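Local coordinates for protein PTS system fructose-specific EIIB component (Bacillus subtilis, PDB 1BLE) that takes a phosphoryl group from phospho-EIIA onto a histidine and passes it to fructose as the sugar is carried across the cell membrane, at residues I32-D37 with L82-P87. Sequence-based numbering, arbitrary orientation.
Sequences IVVSDD and LLFENP
Val-34 and Phe-84 lie side by side and point the same way, the valine's branch point close to the ring: Val-34 CB is 3.4 Å from Phe-84 CE1, an approach oblique to the ring. Phe-84 CG stands anti to its own carbonyl carbon (chi1 -65°), which turns the ring toward Val-34, on the face it shares with Ile-32 and Leu-82. There the CD2 branch of Leu-82 bridges two residues, lying 3.8 Å from both Ile-32 CB and Val-34 CG2. With an alanine in place of Phe-84, Val-34 would probably lose its aromatic neighbour and a gap would open beside its CB. On the other face Val-33 crosses Leu-83, its CG2 meeting Leu-83 CB at 3.8 Å; the Leu-83 side chain is about 9 Å from that of His-15, the active-site residue that becomes phosphorylated during transfer. Two backbone bonds identify the pairing as parallel: Leu-83 N to Ile-32 O (2.9 Å) and Val-34 N to Leu-83 O (3.0 Å). Beyond them the strands separate, and a water takes over, donating to Val-34 O and accepting from Glu-85 N. A second water lies within hydrogen-bonding distance of Ser-35 OG and Glu-85 OE1, while Glu-85 OE2 forms a salt bridge with Arg-44. Ser-35 OG also caps the following helix through Ile-38 N. Val-33 packs on Phe-13 and Leu-83 on Arg-8, whereas Met-66 of helix 63-71 covers the opposite face, that of Ile-32, Val-34 and Leu-82. Strands 30-34 and 79-84 are neighbours within the parallel part of the central sheet, flanked by strands 57-61 and 3-10.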
loop_
_atom_site.group_PDB
_atom_site.type_symbol
_atom_site.label_atom_id
_atom_site.label_comp_id
_atom_site.label_asym_id
_atom_site.label_seq_id
_atom_site.Cartn_x
_atom_site.Cartn_y
_atom_site.Cartn_z
ATOM N N ILE A 32 6.642 5.539 10.516
ATOM C CA ILE A 32 5.431 4.929 10.987
ATOM C C ILE A 32 4.445 5.997 11.430
ATOM O O ILE A 32 4.797 6.906 12.185
ATOM C CB ILE A 32 5.734 3.984 12.148
ATOM C CG1 ILE A 32 6.717 2.917 11.697
ATOM C CG2 ILE A 32 4.472 3.342 12.645
ATOM C CD1 ILE A 32 7.463 2.294 12.843
ATOM N N VAL A 33 3.225 5.921 10.912
ATOM C CA VAL A 33 2.172 6.872 11.315
ATOM C C VAL A 33 1.452 6.201 12.480
ATOM O O VAL A 33 1.020 5.043 12.385
ATOM C CB VAL A 33 1.184 7.190 10.146
ATOM C CG1 VAL A 33 -0.031 7.921 10.646
ATOM C CG2 VAL A 33 1.861 8.065 9.160
ATOM N N VAL A 34 1.425 6.883 13.614
ATOM C CA VAL A 34 0.795 6.319 14.810
ATOM C C VAL A 34 -0.521 7.072 15.051
ATOM O O VAL A 34 -0.523 8.275 15.290
ATOM C CB VAL A 34 1.765 6.437 16.038
ATOM C CG1 VAL A 34 1.236 5.711 17.224
ATOM C CG2 VAL A 34 3.147 5.893 15.690
ATOM N N SER A 35 -1.641 6.376 14.907
ATOM C CA SER A 35 -2.957 6.996 15.102
ATOM C C SER A 35 -3.992 5.919 15.067
ATOM O O SER A 35 -4.004 5.155 14.132
ATOM C CB SER A 35 -3.272 8.011 13.997
ATOM O OG SER A 35 -4.680 8.205 13.869
ATOM N N ASP A 36 -4.882 5.875 16.062
ATOM C CA ASP A 36 -5.940 4.852 16.104
ATOM C C ASP A 36 -6.963 5.067 14.984
ATOM O O ASP A 36 -7.284 4.128 14.272
ATOM C CB ASP A 36 -6.637 4.811 17.468
ATOM C CG ASP A 36 -5.760 4.207 18.580
ATOM O OD1 ASP A 36 -4.633 4.705 18.816
ATOM O OD2 ASP A 36 -6.221 3.249 19.240
ATOM N N ASP A 37 -7.375 6.316 14.761
ATOM C CA ASP A 37 -8.352 6.667 13.722
ATOM C C ASP A 37 -7.879 6.230 12.323
ATOM O O ASP A 37 -8.572 5.534 11.604
ATOM C CB ASP A 37 -8.586 8.199 13.694
ATOM C CG ASP A 37 -9.273 8.753 14.965
ATOM O OD1 ASP A 37 -8.806 8.479 16.101
ATOM O OD2 ASP A 37 -10.258 9.526 14.816
ATOM N N LEU A 82 8.512 8.615 13.744
ATOM C CA LEU A 82 7.040 8.538 13.938
ATOM C C LEU A 82 6.313 9.830 13.514
ATOM O O LEU A 82 6.840 10.948 13.671
ATOM C CB LEU A 82 6.715 8.263 15.403
ATOM C CG LEU A 82 7.403 7.045 16.019
ATOM C CD1 LEU A 82 7.078 6.940 17.493
ATOM C CD2 LEU A 82 6.933 5.793 15.313
ATOM N N LEU A 83 5.116 9.664 12.963
ATOM C CA LEU A 83 4.297 10.778 12.547
ATOM C C LEU A 83 3.022 10.750 13.362
ATOM O O LEU A 83 2.404 9.688 13.525
ATOM C CB LEU A 83 3.974 10.652 11.073
ATOM C CG LEU A 83 5.065 11.245 10.180
ATOM C CD1 LEU A 83 4.739 10.968 8.716
ATOM C CD2 LEU A 83 5.168 12.744 10.456
ATOM N N PHE A 84 2.620 11.901 13.882
ATOM C CA PHE A 84 1.409 11.983 14.699
ATOM C C PHE A 84 0.484 13.063 14.150
ATOM O O PHE A 84 0.930 14.039 13.576
ATOM C CB PHE A 84 1.767 12.304 16.177
ATOM C CG PHE A 84 2.552 11.220 16.873
ATOM C CD1 PHE A 84 1.916 10.143 17.451
ATOM C CD2 PHE A 84 3.938 11.241 16.881
ATOM C CE1 PHE A 84 2.666 9.111 18.015
ATOM C CE2 PHE A 84 4.666 10.222 17.435
ATOM C CZ PHE A 84 4.042 9.163 18.000
ATOM N N GLU A 85 -0.817 12.863 14.307
ATOM C CA GLU A 85 -1.833 13.831 13.868
ATOM C C GLU A 85 -1.956 14.912 14.942
ATOM O O GLU A 85 -2.277 16.058 14.629
ATOM C CB GLU A 85 -3.209 13.186 13.852
ATOM C CG GLU A 85 -3.869 12.848 12.580
ATOM C CD GLU A 85 -5.271 12.318 12.896
ATOM O OE1 GLU A 85 -5.397 11.242 13.551
ATOM O OE2 GLU A 85 -6.255 13.009 12.550
ATOM N N ASN A 86 -1.762 14.517 16.210
ATOM C CA ASN A 86 -1.945 15.397 17.380
ATOM C C ASN A 86 -1.099 14.995 18.600
ATOM O O ASN A 86 -0.506 13.925 18.610
ATOM C CB ASN A 86 -3.423 15.339 17.776
ATOM C CG ASN A 86 -3.895 13.911 18.085
ATOM O OD1 ASN A 86 -4.855 13.408 17.497
ATOM N ND2 ASN A 86 -3.204 13.253 19.005
ATOM N N PRO A 87 -1.103 15.815 19.680
ATOM C CA PRO A 87 -0.328 15.503 20.899
ATOM C C PRO A 87 -0.956 14.465 21.894
ATOM O O PRO A 87 -0.269 13.957 22.794
ATOM C CB PRO A 87 -0.181 16.866 21.564
ATOM C CG PRO A 87 -0.590 17.853 20.495
ATOM C CD PRO A 87 -1.650 17.174 19.749
HETATM O O HOH W 1 -1.344 10.636 15.914
HETATM O O HOH W 2 -5.955 9.514 15.972
#